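Local atomic coordinates of VAL-1 (Chlorella virus, PDB entry 3A0N), a protein that probably cleaves alginate and related uronic-acid polysaccharides by beta-elimination, as a viral enzyme of polysaccharide lyase family 14. Residues G91-T96 / I117-K122; Y106-T111 / P131-K136. One frame throughout, in Å; residues are numbered along the deposited sequence.

How the interactions relate
Interaction 1 lies within an antiparallel sheet of a concanavalin-type beta-sandwich; interaction 2 joins loops that connect strands of that sheet, and their segments alternate along the chain. Interaction 1 pairs strands 91-99 and 112-119 near the centre of the chain, where every touching residue is buried; its bonds run between backbones, and an aromatic ring packs on a glycine. Interaction 2 lies farther out, about 18 Å from the chain centre, where the loop joining those two strands meets the loop leaving strand 125-130. It is partly exposed, crossed by a single direct hydrogen bond and supplemented by water. The two centres are about 21 Å apart, and only interaction 1 reaches the bound glucuronic acid.

Interaction 1 (G91-T96 / I117-K122); sequences GKHGGT and IMWQEK. With BDP (beta-D-glucopyranuronic acid), chain B.
Gly91 and Trp119 form the tight end of an antiparallel ladder inside the larger beta-sandwich of this polysaccharide lyase. They are a hydrogen-bonded pair: Trp119 N gives a short but bent bond to Gly91 O (2.8 Å, 133° at the hydrogen), and Gly91 N reaches Trp119 O at 3.1 Å. Having no side chain, Gly91 lets the indole settle on its backbone, with CA 3.4 Å from the centroid of the six-membered ring, almost exactly on its normal, in a CH-pi contact. The Trp119 side chain reaches there because its CG sits between the backbone N and the carbonyl carbon (chi1 79°). Lys92 O meets the edge of the ring at CZ3, 3.2 Å away, and NE1 is held by Phe87 O. Further along the strands, His93 N points nearly straight at Ile117 O (3.0 Å, 174°), and Ile117 N returns a bond to Gly94 O at 3.0 Å. Between the Lys92 and Met118 side chains the fit is looser: they run side by side in the same direction, NZ stopping 3.7 Å from SD, while Gly222 O accepts the ammonium's hydrogen bond. The bound glucuronic acid lies on the face carrying these two residues, consistent with the substrate-binding side of the sheet: Met118 CE comes within 3.7 Å of its O2.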
ATOM      1  N   GLY A  91     -10.025  -4.232  -0.894  1.00 13.95           N
ATOM      2  CA  GLY A  91      -8.832  -4.952  -1.335  1.00 13.24           C
ATOM      3  C   GLY A  91      -7.601  -4.064  -1.105  1.00 14.89           C
ATOM      4  O   GLY A  91      -7.728  -2.946  -0.573  1.00 13.29           O
ATOM      5  N   LYS A  92      -6.458  -4.607  -1.482  1.00 11.60           N
ATOM      6  CA  LYS A  92      -5.190  -3.914  -1.268  1.00 12.43           C
ATOM      7  C   LYS A  92      -4.630  -3.236  -2.490  1.00 12.64           C
ATOM      8  O   LYS A  92      -4.841  -3.719  -3.608  1.00 13.87           O
ATOM      9  CB  LYS A  92      -4.151  -4.978  -0.843  1.00 13.55           C
ATOM     10  CG  LYS A  92      -4.104  -5.224   0.639  1.00 14.87           C
ATOM     11  CD  LYS A  92      -5.364  -5.957   1.099  1.00 14.96           C
ATOM     12  CE  LYS A  92      -5.170  -6.517   2.498  1.00 14.90           C
ATOM     13  NZ  LYS A  92      -6.443  -7.142   2.975  1.00 16.86           N
ATOM     14  N   HIS A  93      -3.911  -2.136  -2.275  1.00 13.14           N
ATOM     15  CA  HIS A  93      -3.017  -1.571  -3.289  1.00 13.93           C
ATOM     16  C   HIS A  93      -1.585  -1.933  -2.931  1.00 13.09           C
ATOM     17  O   HIS A  93      -0.986  -2.838  -3.529  1.00 14.84           O
ATOM     18  CB  HIS A  93      -3.207  -0.058  -3.371  1.00 12.54           C
ATOM     19  CG  HIS A  93      -4.409   0.348  -4.172  1.00 13.35           C
ATOM     20  ND1 HIS A  93      -4.697   1.647  -4.443  1.00 13.46           N
ATOM     21  CD2 HIS A  93      -5.410  -0.387  -4.751  1.00 14.40           C
ATOM     22  CE1 HIS A  93      -5.806   1.748  -5.164  1.00 16.39           C
ATOM     23  NE2 HIS A  93      -6.249   0.513  -5.363  1.00 14.34           N
ATOM     24  N   GLY A  94      -0.999  -1.245  -1.960  1.00 13.63           N
ATOM     25  CA  GLY A  94       0.364  -1.487  -1.512  1.00 14.46           C
ATOM     26  C   GLY A  94       0.767  -0.434  -0.497  1.00 17.54           C
ATOM     27  O   GLY A  94      -0.075   0.375  -0.073  1.00 14.15           O
ATOM     28  N   GLY A  95       2.043  -0.455  -0.117  1.00 14.77           N
ATOM     29  CA  GLY A  95       2.445   0.456   0.942  1.00 16.15           C
ATOM     30  C   GLY A  95       3.894   0.221   1.293  1.00 15.20           C
ATOM     31  O   GLY A  95       4.689  -0.436   0.600  1.00 16.95           O
ATOM     32  N   THR A  96       4.223   0.714   2.451  1.00 14.11           N
ATOM     33  CA  THR A  96       5.578   0.791   2.977  0.50 15.14           C
ATOM     34  C   THR A  96       5.760  -0.245   4.065  1.00 20.52           C
ATOM     35  O   THR A  96       4.885  -0.315   4.952  1.00 18.44           O
ATOM     36  CB  THR A  96       5.789   2.218   3.522  0.50 15.76           C
ATOM     37  OG1 THR A  96       5.635   3.125   2.422  0.50 20.54           O
ATOM     38  CG2 THR A  96       7.182   2.439   4.091  0.50 12.20           C
ATOM     39  N   ILE A 117      -2.335   1.093   1.735  1.00 12.19           N
ATOM     40  CA  ILE A 117      -3.618   1.524   1.247  1.00 11.59           C
ATOM     41  C   ILE A 117      -4.519   0.319   0.957  1.00 13.14           C
ATOM     42  O   ILE A 117      -4.088  -0.605   0.257  1.00 12.44           O
ATOM     43  CB  ILE A 117      -3.484   2.306  -0.052  1.00 11.22           C
ATOM     44  CG1 ILE A 117      -2.752   3.642   0.143  1.00 14.41           C
ATOM     45  CG2 ILE A 117      -4.818   2.529  -0.758  1.00 13.96           C
ATOM     46  CD1 ILE A 117      -3.492   4.668   0.973  1.00 16.80           C
ATOM     47  N   MET A 118      -5.742   0.367   1.484  1.00 14.47           N
ATOM     48  CA  MET A 118      -6.789  -0.522   0.990  1.00 11.59           C
ATOM     49  C   MET A 118      -7.917   0.265   0.376  1.00 12.21           C
ATOM     50  O   MET A 118      -8.209   1.375   0.835  1.00 14.50           O
ATOM     51  CB  MET A 118      -7.401  -1.410   2.084  1.00 13.30           C
ATOM     52  CG  MET A 118      -6.607  -2.605   2.496  1.00 13.59           C
ATOM     53  SD  MET A 118      -7.509  -3.694   3.629  1.00 15.75           S
ATOM     54  CE  MET A 118      -8.822  -4.308   2.567  1.00 18.31           C
ATOM     55  N   TRP A 119      -8.568  -0.300  -0.649  1.00 13.99           N
ATOM     56  CA  TRP A 119      -9.859   0.260  -1.052  1.00 14.30           C
ATOM     57  C   TRP A 119     -10.919  -0.486  -0.226  1.00 11.96           C
ATOM     58  O   TRP A 119     -10.634  -1.467   0.453  1.00 13.42           O
ATOM     59  CB  TRP A 119     -10.119   0.132  -2.527  1.00 16.20           C
ATOM     60  CG  TRP A 119     -10.580  -1.171  -3.097  1.00 14.55           C
ATOM     61  CD1 TRP A 119     -11.888  -1.615  -3.159  1.00 15.07           C
ATOM     62  CD2 TRP A 119      -9.780  -2.191  -3.702  1.00 14.73           C
ATOM     63  NE1 TRP A 119     -11.897  -2.861  -3.765  1.00 14.93           N
ATOM     64  CE2 TRP A 119     -10.616  -3.239  -4.112  1.00 13.57           C
ATOM     65  CE3 TRP A 119      -8.396  -2.356  -3.961  1.00 12.33           C
ATOM     66  CZ2 TRP A 119     -10.172  -4.392  -4.733  1.00 14.48           C
ATOM     67  CZ3 TRP A 119      -7.931  -3.489  -4.577  1.00 13.70           C
ATOM     68  CH2 TRP A 119      -8.820  -4.524  -4.969  1.00 13.61           C
ATOM     69  N   GLN A 120     -12.118   0.113  -0.320  1.00 13.97           N
ATOM     70  CA  GLN A 120     -13.244  -0.404   0.445  1.00 14.82           C
ATOM     71  C   GLN A 120     -14.467  -0.482  -0.462  1.00 14.86           C
ATOM     72  O   GLN A 120     -14.414  -0.116  -1.628  1.00 16.47           O
ATOM     73  CB  GLN A 120     -13.582   0.503   1.657  1.00 13.39           C
ATOM     74  CG  GLN A 120     -12.372   0.564   2.571  1.00 15.21           C
ATOM     75  CD  GLN A 120     -12.252  -0.632   3.460  1.00 15.51           C
ATOM     76  OE1 GLN A 120     -11.600  -1.674   3.168  1.00 21.30           O
ATOM     77  NE2 GLN A 120     -12.899  -0.537   4.603  1.00 17.86           N
ATOM     78  N   GLU A 121     -15.564  -0.948   0.130  1.00 15.36           N
ATOM     79  CA  GLU A 121     -16.849  -0.938  -0.554  0.50 18.81           C
ATOM     80  C   GLU A 121     -17.119   0.419  -1.198  1.00 18.75           C
ATOM     81  O   GLU A 121     -16.783   1.428  -0.554  1.00 18.78           O
ATOM     82  CB  GLU A 121     -17.905  -1.297   0.495  0.50 20.04           C
ATOM     83  CG  GLU A 121     -17.767  -0.571   1.817  0.50 20.01           C
ATOM     84  CD  GLU A 121     -16.793  -1.077   2.851  0.50 22.13           C
ATOM     85  OE1 GLU A 121     -16.826  -0.504   3.976  0.50 56.03           O
ATOM     86  OE2 GLU A 121     -15.972  -2.005   2.678  0.50 18.13           O
ATOM     87  N   LYS A 122     -17.720   0.413  -2.364  1.00 18.06           N
ATOM     88  CA  LYS A 122     -18.132   1.606  -3.089  0.50 18.30           C
ATOM     89  C   LYS A 122     -17.004   2.614  -3.276  1.00 19.24           C
ATOM     90  O   LYS A 122     -17.223   3.816  -3.363  1.00 21.56           O
ATOM     91  CB  LYS A 122     -19.304   2.292  -2.371  0.50 23.87           C
ATOM     92  CG  LYS A 122     -20.566   1.441  -2.324  0.50 26.30           C
ATOM     93  CD  LYS A 122     -21.464   1.856  -1.168  0.50 28.80           C
ATOM     94  CE  LYS A 122     -22.702   0.973  -1.108  0.50 37.60           C
ATOM     95  NZ  LYS A 122     -22.382  -0.447  -0.797  0.50 34.56           N
TER
HETATM   96  C1  BDP B 301     -10.475  -4.590   6.641  1.00 32.32           C
HETATM   97  C2  BDP B 301     -11.868  -4.216   6.146  1.00 27.88           C
HETATM   98  C3  BDP B 301     -12.225  -2.801   6.644  1.00 34.48           C
HETATM   99  C4  BDP B 301     -12.050  -2.722   8.158  1.00 40.70           C
HETATM  100  C5  BDP B 301     -10.632  -3.158   8.549  1.00 41.66           C
HETATM  101  C6  BDP B 301     -10.551  -3.287  10.086  1.00 44.92           C
HETATM  102  O2  BDP B 301     -11.854  -4.202   4.700  1.00 26.38           O
HETATM  103  O3  BDP B 301     -13.583  -2.558   6.271  1.00 30.97           O
HETATM  104  O4  BDP B 301     -12.339  -1.407   8.660  1.00 34.90           O
HETATM  105  O5  BDP B 301     -10.408  -4.498   8.064  1.00 35.71           O
HETATM  106  O6A BDP B 301      -9.949  -2.415  10.753  1.00 47.41           O
HETATM  107  O1  BDP B 301     -10.208  -5.954   6.258  1.00 30.83           O
HETATM  108  O6B BDP B 301     -11.099  -4.309  10.588  1.00 32.59           O

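Interaction 2 (Y106-T111 / P131-K136); sequences YQHSKT and PPSDLK
His108 leans across to Pro131 and Ser133 where two loops at one end of the beta-sandwich meet, one linking strand 91-99 to 112-119 and the other following strand 125-130. From CB outward the histidine meets first Ser133, then Pro131. CB lies 3.3 Å from Ser133 OG. With CG beside the backbone N (chi1 -64°), the ring is carried past the serine towards Pro131, whose carbonyl O meets the imidazole edge in its plane, 3.5 Å from CD2. At the tip, His108 NE2 lies 4.4 Å from Pro131 CD. Tyr130, the residue just before Pro131, packs against this ring with its plane inclined by about 35°, and Pro144, farther along the loop that holds 131-136, touches it too. The one direct hydrogen bond between the segments is backbone to backbone: Ser133 N reaches Ser109 O at 2.9 Å, nearly straight at the hydrogen (169°). Pro132 CA makes a CA-H...O contact with that same oxygen. Waters bridge the loops. One accepts from Ser109 N at 2.9 Å and lies near Pro131 O; another is 2.9 Å from Ser133 OG and makes only a weak bond to His108 O; a third accepts from Lys110 NZ at 2.7 Å and donates to Asp134 OD2. Outside the two segments, Arg206 NH1 donates to both Lys110 O and Ser133 O and so joins the two loops. Pro132 CB rests 3.6 Å from that Lys110 O.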
ATOM      1  N   TYR A 106      -2.343 -11.948   8.329  1.00 19.65           N
ATOM      2  CA  TYR A 106      -2.453 -12.485   9.676  1.00 17.13           C
ATOM      3  C   TYR A 106      -1.117 -12.855  10.286  1.00 18.84           C
ATOM      4  O   TYR A 106      -1.067 -13.600  11.271  1.00 25.70           O
ATOM      5  CB  TYR A 106      -3.322 -13.768   9.729  1.00 20.38           C
ATOM      6  CG  TYR A 106      -4.766 -13.416   9.445  1.00 25.08           C
ATOM      7  CD1 TYR A 106      -5.212 -13.236   8.152  1.00 24.74           C
ATOM      8  CD2 TYR A 106      -5.640 -13.252  10.516  1.00 26.40           C
ATOM      9  CE1 TYR A 106      -6.532 -12.906   7.904  1.00 36.40           C
ATOM     10  CE2 TYR A 106      -6.961 -12.927  10.264  1.00 29.52           C
ATOM     11  CZ  TYR A 106      -7.386 -12.758   8.976  1.00 24.65           C
ATOM     12  OH  TYR A 106      -8.702 -12.432   8.720  1.00 37.53           O
ATOM     13  N   GLN A 107      -0.029 -12.341   9.726  1.00 20.90           N
ATOM     14  CA  GLN A 107       1.261 -12.635  10.384  1.00 23.78           C
ATOM     15  C   GLN A 107       1.851 -11.334  10.925  1.00 22.01           C
ATOM     16  O   GLN A 107       1.896 -10.365  10.170  1.00 21.39           O
ATOM     17  CB  GLN A 107       2.254 -13.263   9.424  1.00 24.81           C
ATOM     18  CG  GLN A 107       1.893 -14.643   8.908  1.00 37.55           C
ATOM     19  CD  GLN A 107       2.942 -15.139   7.920  1.00 54.89           C
ATOM     20  OE1 GLN A 107       2.618 -15.572   6.814  1.00 61.57           O
ATOM     21  NE2 GLN A 107       4.207 -15.064   8.326  1.00 46.48           N
ATOM     22  N   HIS A 108       2.294 -11.341  12.164  1.00 19.79           N
ATOM     23  CA  HIS A 108       2.956 -10.154  12.725  1.00 17.80           C
ATOM     24  C   HIS A 108       4.366 -10.606  13.071  1.00 19.91           C
ATOM     25  O   HIS A 108       4.676 -11.809  13.091  1.00 22.84           O
ATOM     26  CB  HIS A 108       2.228  -9.625  13.944  1.00 24.59           C
ATOM     27  CG  HIS A 108       0.842  -9.120  13.665  1.00 21.80           C
ATOM     28  ND1 HIS A 108      -0.239  -9.963  13.526  1.00 25.53           N
ATOM     29  CD2 HIS A 108       0.371  -7.873  13.518  1.00 22.74           C
ATOM     30  CE1 HIS A 108      -1.329  -9.255  13.292  1.00 20.00           C
ATOM     31  NE2 HIS A 108      -0.983  -7.975  13.280  1.00 23.93           N
ATOM     32  N   SER A 109       5.208  -9.614  13.342  1.00 18.62           N
ATOM     33  CA  SER A 109       6.542 -10.008  13.843  1.00 20.89           C
ATOM     34  C   SER A 109       7.015  -8.925  14.784  1.00 16.69           C
ATOM     35  O   SER A 109       6.516  -7.800  14.739  1.00 18.26           O
ATOM     36  CB  SER A 109       7.495 -10.222  12.676  1.00 18.90           C
ATOM     37  OG  SER A 109       7.646  -8.975  12.001  1.00 22.32           O
ATOM     38  N   LYS A 110       8.003  -9.267  15.656  1.00 17.16           N
ATOM     39  CA  LYS A 110       8.488  -8.227  16.552  0.73 15.32           C
ATOM     40  C   LYS A 110       9.256  -7.105  15.854  1.00 19.75           C
ATOM     41  O   LYS A 110       9.296  -5.999  16.401  1.00 16.34           O
ATOM     42  CB  LYS A 110       9.419  -8.862  17.598  0.73 17.22           C
ATOM     43  CG  LYS A 110       8.721  -9.891  18.479  0.73 19.12           C
ATOM     44  CD  LYS A 110       9.613 -10.302  19.651  0.73 22.54           C
ATOM     45  CE  LYS A 110       8.895 -11.255  20.605  0.73 25.09           C
ATOM     46  NZ  LYS A 110       9.875 -11.873  21.557  0.73 19.08           N
ATOM     47  N   THR A 111       9.858  -7.411  14.715  1.00 17.87           N
ATOM     48  CA  THR A 111      10.766  -6.524  14.012  1.00 19.09           C
ATOM     49  C   THR A 111      10.154  -5.843  12.799  1.00 19.35           C
ATOM     50  O   THR A 111      10.828  -5.033  12.171  1.00 18.59           O
ATOM     51  CB  THR A 111      11.992  -7.342  13.516  1.00 16.97           C
ATOM     52  OG1 THR A 111      11.527  -8.546  12.896  1.00 23.26           O
ATOM     53  CG2 THR A 111      12.834  -7.713  14.725  1.00 20.86           C
ATOM     54  N   PRO A 131       0.976  -3.347  13.067  1.00 15.66           N
ATOM     55  CA  PRO A 131       2.009  -2.856  13.987  1.00 15.81           C
ATOM     56  C   PRO A 131       2.870  -4.004  14.445  1.00 14.82           C
ATOM     57  O   PRO A 131       2.467  -5.177  14.330  1.00 17.15           O
ATOM     58  CB  PRO A 131       1.172  -2.303  15.143  1.00 16.51           C
ATOM     59  CG  PRO A 131      -0.005  -3.240  15.181  1.00 20.76           C
ATOM     60  CD  PRO A 131      -0.300  -3.657  13.747  1.00 16.43           C
ATOM     61  N   PRO A 132       4.070  -3.767  14.961  1.00 15.81           N
ATOM     62  CA  PRO A 132       4.894  -4.864  15.450  1.00 16.67           C
ATOM     63  C   PRO A 132       4.315  -5.592  16.671  1.00 19.52           C
ATOM     64  O   PRO A 132       3.582  -4.988  17.447  1.00 19.63           O
ATOM     65  CB  PRO A 132       6.204  -4.183  15.900  1.00 17.33           C
ATOM     66  CG  PRO A 132       6.181  -2.902  15.131  1.00 14.73           C
ATOM     67  CD  PRO A 132       4.717  -2.457  15.120  1.00 17.37           C
ATOM     68  N   SER A 133       4.709  -6.858  16.776  1.00 18.60           N
ATOM     69  CA  SER A 133       4.367  -7.649  17.957  1.00 17.65           C
ATOM     70  C   SER A 133       5.122  -7.096  19.167  1.00 24.54           C
ATOM     71  O   SER A 133       6.263  -6.632  19.021  1.00 23.68           O
ATOM     72  CB  SER A 133       4.740  -9.102  17.751  1.00 20.93           C
ATOM     73  OG  SER A 133       3.985  -9.673  16.697  1.00 28.07           O
ATOM     74  N   ASP A 134       4.515  -7.141  20.352  1.00 20.13           N
ATOM     75  CA  ASP A 134       5.266  -6.897  21.587  1.00 21.23           C
ATOM     76  C   ASP A 134       5.889  -5.502  21.551  1.00 22.53           C
ATOM     77  O   ASP A 134       7.106  -5.406  21.745  1.00 22.99           O
ATOM     78  CB  ASP A 134       6.360  -7.934  21.806  1.00 24.72           C
ATOM     79  CG  ASP A 134       6.934  -7.848  23.209  1.00 30.01           C
ATOM     80  OD1 ASP A 134       6.140  -7.612  24.153  1.00 30.70           O
ATOM     81  OD2 ASP A 134       8.157  -8.008  23.408  1.00 29.40           O
ATOM     82  N   LEU A 135       5.016  -4.534  21.282  1.00 18.22           N
ATOM     83  CA  LEU A 135       5.455  -3.148  21.235  1.00 15.68           C
ATOM     84  C   LEU A 135       4.273  -2.285  21.653  1.00 22.03           C
ATOM     85  O   LEU A 135       3.164  -2.397  21.118  1.00 20.27           O
ATOM     86  CB  LEU A 135       5.976  -2.749  19.857  1.00 21.02           C
ATOM     87  CG  LEU A 135       6.499  -1.330  19.658  1.00 22.05           C
ATOM     88  CD1 LEU A 135       7.678  -1.048  20.574  1.00 20.86           C
ATOM     89  CD2 LEU A 135       6.870  -1.151  18.183  1.00 19.63           C
ATOM     90  N   LYS A 136       4.540  -1.422  22.628  1.00 23.98           N
ATOM     91  CA  LYS A 136       3.430  -0.625  23.160  1.00 24.60           C
ATOM     92  C   LYS A 136       2.870   0.290  22.079  1.00 23.94           C
ATOM     93  O   LYS A 136       3.571   0.811  21.220  1.00 24.71           O
ATOM     94  CB  LYS A 136       3.908   0.129  24.394  1.00 25.78           C
ATOM     95  CG  LYS A 136       3.299   1.487  24.652  1.00 32.60           C
ATOM     96  CD  LYS A 136       4.088   2.256  25.708  1.00 47.61           C
ATOM     97  CE  LYS A 136       3.250   2.475  26.957  1.00 56.26           C
ATOM     98  NZ  LYS A 136       3.877   3.385  27.951  1.00 40.06           N
TER
HETATM   99  O   HOH W   1       5.627 -12.002  16.411  1.00 36.30           O
HETATM  100  O   HOH W   2       4.050  -7.051  12.508  1.00 19.15           O
HETATM  101  O   HOH W   3      10.227  -9.484  22.801  1.00 25.95           O